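Local coordinates for protein glucose-6-phosphate isomerase (Plasmodium falciparum, PDB 3QKI) that probably catalyses the reversible isomerisation of alpha-D-glucose 6-phosphate to beta-D-fructose 6-phosphate, the second step of glycolysis, at residues Y185-Y190 with Y524-L529; N210-D215 with S451-K456; P380-L385 with S463-L468; P423-Q428 with M469-A474. All blocks are in the same frame, centred on the assembly; numbering follows the deposited sequence. Where two conformers were deposited one is given.

Contact 1 of 4, residues Y185-Y190 with Y524-L529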
loop_
_atom_site.group_PDB
_atom_site.type_symbol
_atom_site.label_atom_id
_atom_site.label_comp_id
_atom_site.label_asym_id
_atom_site.label_seq_id
_atom_site.Cartn_x
_atom_site.Cartn_y
_atom_site.Cartn_z
ATOM N N TYR A 185 4.534 -9.776 12.420
ATOM C CA TYR A 185 4.099 -9.156 13.647
ATOM C C TYR A 185 2.581 -8.823 13.604
ATOM O O TYR A 185 1.812 -9.272 14.454
ATOM C CB TYR A 185 4.950 -7.908 13.961
ATOM C CG TYR A 185 4.454 -7.214 15.202
ATOM C CD1 TYR A 185 4.587 -7.811 16.461
ATOM C CD2 TYR A 185 3.760 -6.006 15.118
ATOM C CE1 TYR A 185 4.053 -7.222 17.595
ATOM C CE2 TYR A 185 3.214 -5.414 16.249
ATOM C CZ TYR A 185 3.378 -6.020 17.486
ATOM O OH TYR A 185 2.920 -5.403 18.607
ATOM N N GLU A 186 2.168 -8.062 12.611
ATOM C CA GLU A 186 0.764 -7.704 12.441
ATOM C C GLU A 186 -0.135 -8.926 12.179
ATOM O O GLU A 186 -1.260 -8.964 12.668
ATOM C CB GLU A 186 0.615 -6.650 11.336
ATOM C CG GLU A 186 1.121 -5.278 11.760
ATOM C CD GLU A 186 0.360 -4.632 12.901
ATOM O OE1 GLU A 186 -0.863 -4.874 13.034
ATOM O OE2 GLU A 186 1.000 -3.902 13.687
ATOM N N ALA A 187 0.370 -9.921 11.434
ATOM C CA ALA A 187 -0.395 -11.124 11.122
ATOM C C ALA A 187 -0.702 -11.958 12.363
ATOM O O ALA A 187 -1.804 -12.483 12.505
ATOM C CB ALA A 187 0.363 -11.976 10.116
ATOM N N MET A 188 0.294 -12.097 13.235
ATOM C CA MET A 188 0.257 -12.994 14.384
ATOM C C MET A 188 -0.143 -12.407 15.736
ATOM O O MET A 188 -0.521 -13.175 16.619
ATOM C CB MET A 188 1.605 -13.738 14.495
ATOM C CG MET A 188 1.945 -14.604 13.273
ATOM S SD MET A 188 0.536 -15.541 12.565
ATOM C CE MET A 188 0.028 -16.484 14.010
ATOM N N LYS A 189 0.017 -11.103 15.937
ATOM C CA LYS A 189 -0.251 -10.514 17.245
ATOM C C LYS A 189 -1.601 -10.843 17.869
ATOM O O LYS A 189 -1.640 -11.199 19.045
ATOM C CB LYS A 189 0.130 -9.031 17.332
ATOM C CG LYS A 189 -0.823 -8.073 16.600
ATOM C CD LYS A 189 -0.270 -6.636 16.681
ATOM C CE LYS A 189 -1.335 -5.624 16.339
ATOM N NZ LYS A 189 -0.737 -4.297 16.010
ATOM N N TYR A 190 -2.692 -10.775 17.078
ATOM C CA TYR A 190 -4.031 -11.076 17.587
ATOM C C TYR A 190 -4.225 -12.541 17.819
ATOM O O TYR A 190 -4.957 -12.900 18.730
ATOM C CB TYR A 190 -5.147 -10.444 16.737
ATOM C CG TYR A 190 -5.253 -8.965 17.024
ATOM C CD1 TYR A 190 -5.777 -8.506 18.234
ATOM C CD2 TYR A 190 -4.721 -8.024 16.147
ATOM C CE1 TYR A 190 -5.864 -7.145 18.517
ATOM C CE2 TYR A 190 -4.783 -6.653 16.432
ATOM C CZ TYR A 190 -5.369 -6.220 17.614
ATOM O OH TYR A 190 -5.396 -4.870 17.921
ATOM N N TYR A 524 2.436 -21.739 12.382
ATOM C CA TYR A 524 2.862 -22.712 11.396
ATOM C C TYR A 524 2.400 -22.297 9.976
ATOM O O TYR A 524 3.208 -22.277 9.047
ATOM C CB TYR A 524 2.325 -24.103 11.785
ATOM C CG TYR A 524 2.679 -25.172 10.781
ATOM C CD1 TYR A 524 1.787 -25.534 9.778
ATOM C CD2 TYR A 524 3.907 -25.837 10.841
ATOM C CE1 TYR A 524 2.099 -26.539 8.863
ATOM C CE2 TYR A 524 4.236 -26.827 9.920
ATOM C CZ TYR A 524 3.337 -27.156 8.917
ATOM O OH TYR A 524 3.656 -28.093 7.971
ATOM N N THR A 525 1.098 -21.984 9.825
ATOM C CA THR A 525 0.505 -21.564 8.560
ATOM C C THR A 525 1.132 -20.247 8.050
ATOM O O THR A 525 1.275 -20.071 6.847
ATOM C CB THR A 525 -1.023 -21.532 8.714
ATOM O OG1 THR A 525 -1.483 -22.829 9.122
ATOM C CG2 THR A 525 -1.725 -21.127 7.461
ATOM N N CYS A 526 1.481 -19.318 8.964
ATOM C CA CYS A 526 2.103 -18.055 8.545
ATOM C C CYS A 526 3.484 -18.351 7.919
ATOM O O CYS A 526 3.891 -17.673 6.974
ATOM C CB CYS A 526 2.205 -17.073 9.708
ATOM S SG CYS A 526 2.483 -15.355 9.201
ATOM N N GLY A 527 4.151 -19.389 8.424
ATOM C CA GLY A 527 5.423 -19.884 7.904
ATOM C C GLY A 527 5.221 -20.496 6.522
ATOM O O GLY A 527 5.989 -20.199 5.593
ATOM N N LEU A 528 4.144 -21.314 6.354
ATOM C CA LEU A 528 3.801 -21.892 5.047
ATOM C C LEU A 528 3.601 -20.760 4.009
ATOM O O LEU A 528 4.107 -20.874 2.897
ATOM C CB LEU A 528 2.495 -22.702 5.115
ATOM C CG LEU A 528 2.474 -24.025 5.841
ATOM C CD1 LEU A 528 1.069 -24.588 5.812
ATOM C CD2 LEU A 528 3.471 -25.040 5.223
ATOM N N LEU A 529 2.862 -19.688 4.390
ATOM C CA LEU A 529 2.573 -18.534 3.524
ATOM C C LEU A 529 3.861 -17.778 3.121
ATOM O O LEU A 529 4.027 -17.462 1.950
ATOM C CB LEU A 529 1.523 -17.597 4.167
ATOM C CG LEU A 529 1.087 -16.358 3.370
ATOM C CD1 LEU A 529 0.390 -16.737 2.067
ATOM C CD2 LEU A 529 0.166 -15.466 4.213
#
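C526 meets both A187 and M188 through a small apolar patch where two helices, 179-197 and 523-543, come close. The CA atoms of A187 and C526 are 7.8 Å apart, a spacing that the short side chains of these two residues fill. The touching atoms are chiefly sulfur and aliphatic carbon. M188 SD lies 3.6 Å from C526 CB and 3.9 Å from C526 SG, while A187 CB sits 4.1 Å from that same SG, so the cysteine sulfur has contacts with two successive residues of the facing helix. C526 reaches them with SG anti to its own nitrogen (chi1 -163°), and the M188 chain folds at chi2 and chi3 to bring its sulfur against the cysteine. F328 of helix 318-328 packs on M188 as well.

Charged groups lie on another part of helix 179-197. K189 NZ forms a salt bridge with E186 OE2 at 2.9 Å, arriving on the syn side of the carboxylate, and the other oxygen, E186 OE1, pairs with R233 of the second subunit.

No hydrogen bond crosses between 185-190 and 524-529. The two buried helix faces therefore meet through a few sulfur and carbon contacts, probably held by dispersion, with little directional demand, while E186 on the first helix is salt-bridged to the second subunit.

Contact 2 of 4, residues N210-D215 with S451-K456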
loop_
_atom_site.group_PDB
_atom_site.type_symbol
_atom_site.label_atom_id
_atom_site.label_comp_id
_atom_site.label_asym_id
_atom_site.label_seq_id
_atom_site.Cartn_x
_atom_site.Cartn_y
_atom_site.Cartn_z
ATOM N N ASN A 210 -11.749 -9.635 26.216
ATOM C CA ASN A 210 -10.319 -9.938 26.087
ATOM C C ASN A 210 -9.502 -8.795 26.642
ATOM O O ASN A 210 -9.840 -7.617 26.425
ATOM C CB ASN A 210 -9.921 -10.180 24.628
ATOM C CG ASN A 210 -10.201 -11.571 24.117
ATOM O OD1 ASN A 210 -10.743 -12.436 24.801
ATOM N ND2 ASN A 210 -9.809 -11.823 22.884
ATOM N N ASN A 211 -8.462 -9.139 27.390
ATOM C CA ASN A 211 -7.576 -8.168 28.018
ATOM C C ASN A 211 -6.307 -8.002 27.175
ATOM O O ASN A 211 -5.683 -8.997 26.796
ATOM C CB ASN A 211 -7.237 -8.626 29.443
ATOM C CG ASN A 211 -6.666 -7.508 30.272
ATOM O OD1 ASN A 211 -5.533 -7.059 30.066
ATOM N ND2 ASN A 211 -7.452 -7.006 31.205
ATOM N N TYR A 212 -5.938 -6.742 26.891
ATOM C CA TYR A 212 -4.763 -6.395 26.091
ATOM C C TYR A 212 -3.709 -5.608 26.894
ATOM O O TYR A 212 -2.687 -5.217 26.348
ATOM C CB TYR A 212 -5.177 -5.698 24.760
ATOM C CG TYR A 212 -6.060 -6.585 23.891
ATOM C CD1 TYR A 212 -5.512 -7.586 23.089
ATOM C CD2 TYR A 212 -7.449 -6.454 23.908
ATOM C CE1 TYR A 212 -6.320 -8.424 22.320
ATOM C CE2 TYR A 212 -8.268 -7.299 23.154
ATOM C CZ TYR A 212 -7.697 -8.294 22.373
ATOM O OH TYR A 212 -8.484 -9.131 21.619
ATOM N N ASP A 213 -3.957 -5.399 28.189
ATOM C CA ASP A 213 -3.052 -4.684 29.085
ATOM C C ASP A 213 -2.616 -5.678 30.151
ATOM O O ASP A 213 -3.113 -5.695 31.271
ATOM C CB ASP A 213 -3.721 -3.415 29.678
ATOM C CG ASP A 213 -2.853 -2.589 30.613
ATOM O OD1 ASP A 213 -1.601 -2.702 30.525
ATOM O OD2 ASP A 213 -3.423 -1.799 31.411
ATOM N N GLN A 214 -1.742 -6.571 29.752
ATOM C CA GLN A 214 -1.235 -7.622 30.621
ATOM C C GLN A 214 0.237 -7.921 30.288
ATOM O O GLN A 214 0.793 -7.329 29.356
ATOM C CB GLN A 214 -2.130 -8.877 30.560
ATOM C CG GLN A 214 -2.279 -9.493 29.167
ATOM C CD GLN A 214 -3.081 -10.759 29.236
ATOM O OE1 GLN A 214 -2.608 -11.784 29.724
ATOM N NE2 GLN A 214 -4.306 -10.721 28.739
ATOM N N ASP A 215 0.881 -8.790 31.083
ATOM C CA ASP A 215 2.277 -9.190 30.883
ATOM C C ASP A 215 2.502 -9.687 29.469
ATOM O O ASP A 215 1.657 -10.371 28.893
ATOM C CB ASP A 215 2.634 -10.362 31.824
ATOM C CG ASP A 215 2.938 -10.003 33.258
ATOM O OD1 ASP A 215 3.122 -10.935 34.070
ATOM O OD2 ASP A 215 3.018 -8.784 33.569
ATOM N N SER A 451 -11.581 -16.953 11.888
ATOM C CA SER A 451 -11.170 -15.609 12.266
ATOM C C SER A 451 -10.218 -15.647 13.481
ATOM O O SER A 451 -10.212 -16.625 14.226
ATOM C CB SER A 451 -12.408 -14.803 12.671
ATOM O OG SER A 451 -12.046 -13.470 12.991
ATOM N N HIS A 452 -9.483 -14.548 13.736
ATOM C CA HIS A 452 -8.707 -14.392 14.973
ATOM C C HIS A 452 -9.641 -13.783 16.048
ATOM O O HIS A 452 -9.287 -13.745 17.218
ATOM C CB HIS A 452 -7.489 -13.461 14.768
ATOM C CG HIS A 452 -6.302 -14.108 14.095
ATOM N ND1 HIS A 452 -5.237 -13.347 13.637
ATOM C CD2 HIS A 452 -6.051 -15.416 13.827
ATOM C CE1 HIS A 452 -4.384 -14.210 13.103
ATOM N NE2 HIS A 452 -4.834 -15.464 13.185
ATOM N N PHE A 453 -10.803 -13.222 15.634
ATOM C CA PHE A 453 -11.767 -12.593 16.540
ATOM C C PHE A 453 -13.201 -12.876 16.044
ATOM O O PHE A 453 -13.849 -11.976 15.534
ATOM C CB PHE A 453 -11.481 -11.085 16.674
ATOM C CG PHE A 453 -12.158 -10.426 17.858
ATOM C CD1 PHE A 453 -11.706 -10.654 19.154
ATOM C CD2 PHE A 453 -13.240 -9.560 17.673
ATOM C CE1 PHE A 453 -12.328 -10.031 20.244
ATOM C CE2 PHE A 453 -13.858 -8.941 18.764
ATOM C CZ PHE A 453 -13.405 -9.189 20.038
ATOM N N PRO A 454 -13.699 -14.129 16.146
ATOM C CA PRO A 454 -15.038 -14.423 15.605
ATOM C C PRO A 454 -16.150 -13.640 16.300
ATOM O O PRO A 454 -16.166 -13.469 17.517
ATOM C CB PRO A 454 -15.186 -15.938 15.787
ATOM C CG PRO A 454 -14.195 -16.317 16.789
ATOM C CD PRO A 454 -13.077 -15.338 16.729
ATOM N N ILE A 455 -17.016 -13.084 15.495
ATOM C CA ILE A 455 -18.179 -12.331 15.919
ATOM C C ILE A 455 -19.393 -12.933 15.252
ATOM O O ILE A 455 -19.387 -13.165 14.038
ATOM C CB ILE A 455 -18.062 -10.802 15.624
ATOM C CG1 ILE A 455 -16.905 -10.156 16.421
ATOM C CG2 ILE A 455 -19.400 -10.105 15.916
ATOM C CD1 ILE A 455 -16.620 -8.725 16.067
ATOM N N LYS A 456 -20.463 -13.089 16.037
ATOM C CA LYS A 456 -21.752 -13.578 15.562
ATOM C C LYS A 456 -22.840 -13.208 16.544
ATOM O O LYS A 456 -22.758 -13.544 17.735
ATOM C CB LYS A 456 -21.717 -15.097 15.338
ATOM C CG LYS A 456 -23.015 -15.688 14.803
ATOM C CD LYS A 456 -22.788 -16.986 14.025
ATOM C CE LYS A 456 -22.388 -18.179 14.879
ATOM N NZ LYS A 456 -20.913 -18.308 15.021
#
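N210 ND2 is held by two asparagine oxygens: it hydrogen-bonds to N200 OD1 and, more weakly, to N194 OD1. The same nitrogen comes up to the edge of the F453 ring, near its plane, 4.1 Å from F453 CE1. The amide and ring planes are turned 72° apart and the two side chains slide past each other in opposite directions, so this is an edge contact and not a stack. Y212 adds its hydroxyl obliquely, with Y212 OH 4.2 Å from F453 CE1; that oxygen is hydrogen-bonded to N194 OD1. One ring carbon thus faces two polar groups whose stronger partners are asparagines.

F453 is directed here with CG anti to the backbone nitrogen (chi1 -164°), and its own backbone is fixed by an ST turn in which F453 N donates to S451 OG at 2.9 Å. The loop after N210 is shaped by an Asx turn, N211 OD1 accepting from D213 N at 3.0 Å. The F453 ring also meets F208 edge-to-face and packs on N232 of the second subunit.

Both segments are loops. Residues 210-215 lie between helix 179-197 and strand 219-223, whereas the loop containing 451-456 leads from strand 443-448 to helix 464-481. N194, near the end of helix 179-197, ties them together, its ND2 bonding to H452 O.

Contact 3 of 4, residues P380-L385 with S463-L468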
loop_
_atom_site.group_PDB
_atom_site.type_symbol
_atom_site.label_atom_id
_atom_site.label_comp_id
_atom_site.label_asym_id
_atom_site.label_seq_id
_atom_site.Cartn_x
_atom_site.Cartn_y
_atom_site.Cartn_z
ATOM N N PRO A 380 -5.296 -10.260 0.451
ATOM C CA PRO A 380 -5.695 -11.177 1.530
ATOM C C PRO A 380 -7.035 -10.728 2.142
ATOM O O PRO A 380 -7.179 -9.562 2.506
ATOM C CB PRO A 380 -4.546 -11.072 2.528
ATOM C CG PRO A 380 -3.961 -9.702 2.310
ATOM C CD PRO A 380 -4.265 -9.294 0.904
ATOM N N TYR A 381 -8.017 -11.638 2.243
ATOM C CA TYR A 381 -9.319 -11.327 2.864
ATOM C C TYR A 381 -9.159 -11.595 4.378
ATOM O O TYR A 381 -9.715 -12.541 4.938
ATOM C CB TYR A 381 -10.454 -12.119 2.195
ATOM C CG TYR A 381 -10.986 -11.369 0.994
ATOM C CD1 TYR A 381 -10.187 -11.157 -0.127
ATOM C CD2 TYR A 381 -12.239 -10.765 1.025
ATOM C CE1 TYR A 381 -10.633 -10.382 -1.199
ATOM C CE2 TYR A 381 -12.698 -9.987 -0.043
ATOM C CZ TYR A 381 -11.879 -9.777 -1.142
ATOM O OH TYR A 381 -12.314 -9.007 -2.194
ATOM N N PHE A 382 -8.316 -10.758 5.017
ATOM C CA PHE A 382 -7.919 -10.894 6.408
ATOM C C PHE A 382 -7.185 -9.618 6.792
ATOM O O PHE A 382 -6.047 -9.405 6.374
ATOM C CB PHE A 382 -6.992 -12.132 6.578
ATOM C CG PHE A 382 -7.092 -12.848 7.907
ATOM C CD1 PHE A 382 -8.202 -13.639 8.212
ATOM C CD2 PHE A 382 -6.076 -12.735 8.857
ATOM C CE1 PHE A 382 -8.278 -14.331 9.441
ATOM C CE2 PHE A 382 -6.162 -13.419 10.090
ATOM C CZ PHE A 382 -7.250 -14.222 10.364
ATOM N N GLN A 383 -7.846 -8.751 7.578
ATOM C CA GLN A 383 -7.246 -7.496 8.014
ATOM C C GLN A 383 -5.877 -7.655 8.728
ATOM O O GLN A 383 -5.036 -6.768 8.590
ATOM C CB GLN A 383 -8.241 -6.655 8.825
ATOM C CG GLN A 383 -7.778 -5.222 9.124
ATOM C CD GLN A 383 -7.608 -4.351 7.898
ATOM O OE1 GLN A 383 -8.073 -4.650 6.803
ATOM N NE2 GLN A 383 -6.892 -3.266 8.046
ATOM N N ASN A 384 -5.636 -8.785 9.449
ATOM C CA ASN A 384 -4.348 -8.981 10.116
ATOM C C ASN A 384 -3.193 -9.150 9.142
ATOM O O ASN A 384 -2.059 -8.928 9.515
ATOM C CB ASN A 384 -4.410 -10.019 11.251
ATOM C CG ASN A 384 -5.361 -9.585 12.346
ATOM O OD1 ASN A 384 -5.627 -8.403 12.524
ATOM N ND2 ASN A 384 -5.939 -10.520 13.068
ATOM N N LEU A 385 -3.502 -9.442 7.859
ATOM C CA LEU A 385 -2.513 -9.512 6.785
ATOM C C LEU A 385 -2.295 -8.120 6.111
ATOM O O LEU A 385 -1.750 -8.071 5.020
ATOM C CB LEU A 385 -2.872 -10.621 5.773
ATOM C CG LEU A 385 -2.580 -12.076 6.268
ATOM C CD1 LEU A 385 -3.048 -13.090 5.243
ATOM C CD2 LEU A 385 -1.107 -12.303 6.517
ATOM N N SER A 463 -22.270 -14.967 10.386
ATOM C CA SER A 463 -21.198 -14.476 11.251
ATOM C C SER A 463 -20.446 -13.426 10.412
ATOM O O SER A 463 -20.486 -13.478 9.168
ATOM C CB SER A 463 -20.251 -15.614 11.621
ATOM O OG SER A 463 -19.455 -16.038 10.528
ATOM N N ASN A 464 -19.779 -12.480 11.068
ATOM C CA ASN A 464 -19.030 -11.440 10.372
ATOM C C ASN A 464 -17.952 -12.034 9.463
ATOM O O ASN A 464 -17.738 -11.538 8.366
ATOM C CB ASN A 464 -18.448 -10.438 11.384
ATOM C CG ASN A 464 -19.488 -9.763 12.253
ATOM O OD1 ASN A 464 -20.492 -10.366 12.629
ATOM N ND2 ASN A 464 -19.248 -8.507 12.635
ATOM N N HIS A 465 -17.305 -13.135 9.903
ATOM C CA HIS A 465 -16.249 -13.787 9.123
ATOM C C HIS A 465 -16.848 -14.407 7.860
ATOM O O HIS A 465 -16.240 -14.304 6.790
ATOM C CB HIS A 465 -15.469 -14.823 9.961
ATOM C CG HIS A 465 -14.295 -15.393 9.220
ATOM N ND1 HIS A 465 -13.140 -14.660 9.016
ATOM C CD2 HIS A 465 -14.178 -16.576 8.575
ATOM C CE1 HIS A 465 -12.353 -15.437 8.291
ATOM N NE2 HIS A 465 -12.942 -16.596 7.998
ATOM N N ASP A 466 -18.060 -15.009 7.970
ATOM C CA ASP A 466 -18.767 -15.545 6.793
ATOM C C ASP A 466 -19.136 -14.404 5.858
ATOM O O ASP A 466 -18.984 -14.568 4.654
ATOM C CB ASP A 466 -20.017 -16.337 7.185
ATOM C CG ASP A 466 -19.763 -17.797 7.484
ATOM O OD1 ASP A 466 -18.575 -18.217 7.471
ATOM O OD2 ASP A 466 -20.742 -18.518 7.745
ATOM N N GLU A 467 -19.554 -13.245 6.393
ATOM C CA GLU A 467 -19.871 -12.082 5.549
ATOM C C GLU A 467 -18.636 -11.661 4.719
ATOM O O GLU A 467 -18.761 -11.457 3.516
ATOM C CB GLU A 467 -20.444 -10.901 6.372
ATOM C CG GLU A 467 -20.776 -9.662 5.535
ATOM C CD GLU A 467 -21.877 -9.833 4.500
ATOM O OE1 GLU A 467 -22.758 -10.693 4.712
ATOM O OE2 GLU A 467 -21.879 -9.095 3.491
ATOM N N LEU A 468 -17.449 -11.578 5.355
ATOM C CA LEU A 468 -16.172 -11.268 4.691
ATOM C C LEU A 468 -15.917 -12.287 3.569
ATOM O O LEU A 468 -15.552 -11.909 2.443
ATOM C CB LEU A 468 -15.044 -11.332 5.738
ATOM C CG LEU A 468 -13.587 -11.303 5.221
ATOM C CD1 LEU A 468 -13.222 -9.911 4.685
ATOM C CD2 LEU A 468 -12.627 -11.744 6.317
#
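An inverse gamma turn centred on Y381, just after strand 375-380, packs against L468 in the first turns of helix 464-481. A weak F382 N to P380 O bond closes the turn. The carbonyl of Y381 faces the helix, where a leucine methyl meets it: Y381 O is 3.3 Å from L468 CD2, a close approach of oxygen and carbon. The other methyl touches the ring, with Y381 CD2 3.9 Å from L468 CD1, and the same ring carbon is 3.8 Å from L468 O, which lies oblique to the ring. With CG anti to the backbone nitrogen (chi1 169°) the L468 branch reaches the turn, and a chi2 of 71° sends CD2 to the carbonyl and CD1 to the ring.

The hydroxyl of Y381 reaches helix 428-437, where it is hydrogen-bonded to Q428 OE1 and Y432 OH; the side chain is about 8 Å from that of H429, a fructose 6-phosphate-binding residue. Helix 464-481 itself begins at the N-cap S463, whose OG accepts from D466 N at 3.1 Å. Its buried acidic side chains face the other subunit: D466 and E467 form salt bridges with R572 and R565 of the second subunit.

Alongside, the loop's second aromatic residue completes the contact. F382 also meets H452 edge-to-face, and H465 NE2 is hydrogen-bonded to F448 O. H465 CE1 stands at the edge of the F382 ring, near its plane, 4.4 Å from F382 CE1.

Contact 4 of 4, residues P423-Q428 with M469-A474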
loop_
_atom_site.group_PDB
_atom_site.type_symbol
_atom_site.label_atom_id
_atom_site.label_comp_id
_atom_site.label_asym_id
_atom_site.label_seq_id
_atom_site.Cartn_x
_atom_site.Cartn_y
_atom_site.Cartn_z
ATOM N N PRO A 423 -5.889 -5.363 1.991
ATOM C CA PRO A 423 -6.721 -6.511 2.399
ATOM C C PRO A 423 -8.178 -6.348 1.983
ATOM O O PRO A 423 -8.662 -5.233 1.916
ATOM C CB PRO A 423 -6.633 -6.523 3.928
ATOM C CG PRO A 423 -5.548 -5.618 4.276
ATOM C CD PRO A 423 -5.298 -4.665 3.151
ATOM N N GLY A 424 -8.833 -7.452 1.646
ATOM C CA GLY A 424 -10.257 -7.438 1.354
ATOM C C GLY A 424 -11.004 -7.362 2.685
ATOM O O GLY A 424 -10.525 -7.911 3.691
ATOM N N THR A 425 -12.138 -6.660 2.769
ATOM C CA THR A 425 -12.898 -5.965 1.730
ATOM C C THR A 425 -12.404 -4.541 1.443
ATOM O O THR A 425 -12.985 -3.893 0.577
ATOM C CB THR A 425 -14.404 -5.938 2.104
ATOM O OG1 THR A 425 -14.554 -5.333 3.397
ATOM C CG2 THR A 425 -15.054 -7.307 2.052
ATOM N N ASN A 426 -11.359 -4.039 2.148
ATOM C CA ASN A 426 -10.853 -2.674 1.906
ATOM C C ASN A 426 -10.470 -2.371 0.453
ATOM O O ASN A 426 -10.936 -1.368 -0.091
ATOM C CB ASN A 426 -9.699 -2.336 2.829
ATOM C CG ASN A 426 -10.048 -2.256 4.275
ATOM O OD1 ASN A 426 -11.194 -2.352 4.667
ATOM N ND2 ASN A 426 -9.055 -2.056 5.108
ATOM N N GLY A 427 -9.626 -3.221 -0.157
ATOM C CA GLY A 427 -9.195 -3.036 -1.543
ATOM C C GLY A 427 -10.387 -3.082 -2.480
ATOM O O GLY A 427 -10.500 -2.313 -3.432
ATOM N N GLN A 428 -11.325 -3.958 -2.145
ATOM C CA GLN A 428 -12.572 -4.173 -2.840
ATOM C C GLN A 428 -13.396 -2.897 -2.975
ATOM O O GLN A 428 -13.864 -2.585 -4.073
ATOM C CB GLN A 428 -13.337 -5.327 -2.170
ATOM C CG GLN A 428 -14.662 -5.672 -2.823
ATOM C CD GLN A 428 -15.328 -6.815 -2.095
ATOM O OE1 GLN A 428 -14.697 -7.834 -1.739
ATOM N NE2 GLN A 428 -16.614 -6.670 -1.867
ATOM N N MET A 469 -16.139 -13.577 3.882
ATOM C CA MET A 469 -15.857 -14.690 2.987
ATOM C C MET A 469 -16.800 -14.862 1.808
ATOM O O MET A 469 -16.389 -15.412 0.794
ATOM C CB MET A 469 -15.544 -15.991 3.761
ATOM C CG MET A 469 -14.241 -15.898 4.596
ATOM S SD MET A 469 -12.756 -15.570 3.574
ATOM C CE MET A 469 -12.381 -17.268 2.988
ATOM N N THR A 470 -18.014 -14.295 1.873
ATOM C CA THR A 470 -18.917 -14.330 0.716
ATOM C C THR A 470 -18.231 -13.607 -0.477
ATOM O O THR A 470 -18.386 -14.021 -1.619
ATOM C CB THR A 470 -20.273 -13.664 1.014
ATOM O OG1 THR A 470 -20.114 -12.261 1.262
ATOM C CG2 THR A 470 -21.019 -14.336 2.135
ATOM N N ASN A 471 -17.447 -12.557 -0.168
ATOM C CA ASN A 471 -16.709 -11.729 -1.133
ATOM C C ASN A 471 -15.513 -12.434 -1.702
ATOM O O ASN A 471 -15.213 -12.272 -2.876
ATOM C CB ASN A 471 -16.302 -10.406 -0.503
ATOM C CG ASN A 471 -17.455 -9.609 -0.004
ATOM O OD1 ASN A 471 -18.114 -8.906 -0.761
ATOM N ND2 ASN A 471 -17.733 -9.714 1.271
ATOM N N PHE A 472 -14.840 -13.252 -0.896
ATOM C CA PHE A 472 -13.668 -14.012 -1.325
ATOM C C PHE A 472 -14.079 -14.909 -2.491
ATOM O O PHE A 472 -13.428 -14.870 -3.530
ATOM C CB PHE A 472 -13.118 -14.845 -0.130
ATOM C CG PHE A 472 -11.978 -15.795 -0.424
ATOM C CD1 PHE A 472 -10.661 -15.336 -0.473
ATOM C CD2 PHE A 472 -12.215 -17.155 -0.607
ATOM C CE1 PHE A 472 -9.603 -16.216 -0.727
ATOM C CE2 PHE A 472 -11.153 -18.043 -0.853
ATOM C CZ PHE A 472 -9.852 -17.560 -0.914
ATOM N N PHE A 473 -15.191 -15.673 -2.349
ATOM C CA PHE A 473 -15.654 -16.589 -3.406
ATOM C C PHE A 473 -16.270 -15.844 -4.599
ATOM O O PHE A 473 -15.928 -16.133 -5.745
ATOM C CB PHE A 473 -16.609 -17.651 -2.836
ATOM C CG PHE A 473 -15.958 -18.536 -1.790
ATOM C CD1 PHE A 473 -15.088 -19.562 -2.160
ATOM C CD2 PHE A 473 -16.181 -18.319 -0.429
ATOM C CE1 PHE A 473 -14.464 -20.366 -1.188
ATOM C CE2 PHE A 473 -15.554 -19.120 0.536
ATOM C CZ PHE A 473 -14.690 -20.129 0.149
ATOM N N ALA A 474 -17.151 -14.865 -4.323
ATOM C CA ALA A 474 -17.871 -14.096 -5.322
ATOM C C ALA A 474 -16.984 -13.272 -6.228
ATOM O O ALA A 474 -17.271 -13.219 -7.428
ATOM C CB ALA A 474 -18.884 -13.197 -4.667
#
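A buried amide-amide hydrogen bond joins Q428, where the loop 423-428 runs into helix 428-437, to N471 of helix 464-481. Q428 NE2 donates to N471 OD1 over 2.9 Å with a nearly straight N-H...O angle of 171°. The acceptor lies in the plane of the glutamine amide, but the donor stands above the carbonyl plane of N471, 57° out of it, and the side chains cross at about a right angle. An extended chain beyond CG, with CG itself anti to the backbone nitrogen (chi1 -179°), lets Q428 span the gap; its OE1 also rests 3.3 Å from N471 CB.

T425 packs obliquely against the same asparagine, with T425 CG2 3.7 Å from N471 ND2. That nitrogen also bonds weakly to L468 O within its helix. The peptide before T425 is cis, and N225 of the second subunit bonds to both G424 O and T425 N, flanking it. The T425 side chain is about 4 Å from that of H429, which binds fructose 6-phosphate.

With its OE1 taken by Y381, the glutamine amide is fixed in rotation from both ends. The pattern of donor and acceptor ties helix 464-481 to the loop leading into the substrate-binding histidine, a link in which every partner is uncharged.

Three of the contacts touch in a chain of neighbours: contacts 3 and 4 have centres 8 Å apart and both use helix 464-481, while contact 2 lies 15 Å from contact 3 and supplies the loop before that helix. Contact 1 is 15 and 16 Å from contacts 3 and 2, touching both, and 20 Å from contact 4 without touching it. Along the chain, contact 1 encloses the other three, whose segments alternate. Helix 179-197 follows a strand of the parallel sheet and helix 523-543 one of the mixed sheet, so contact 1 joins the two sheet-based halves. All four border the second subunit; contacts 3 and 4 lead towards H429.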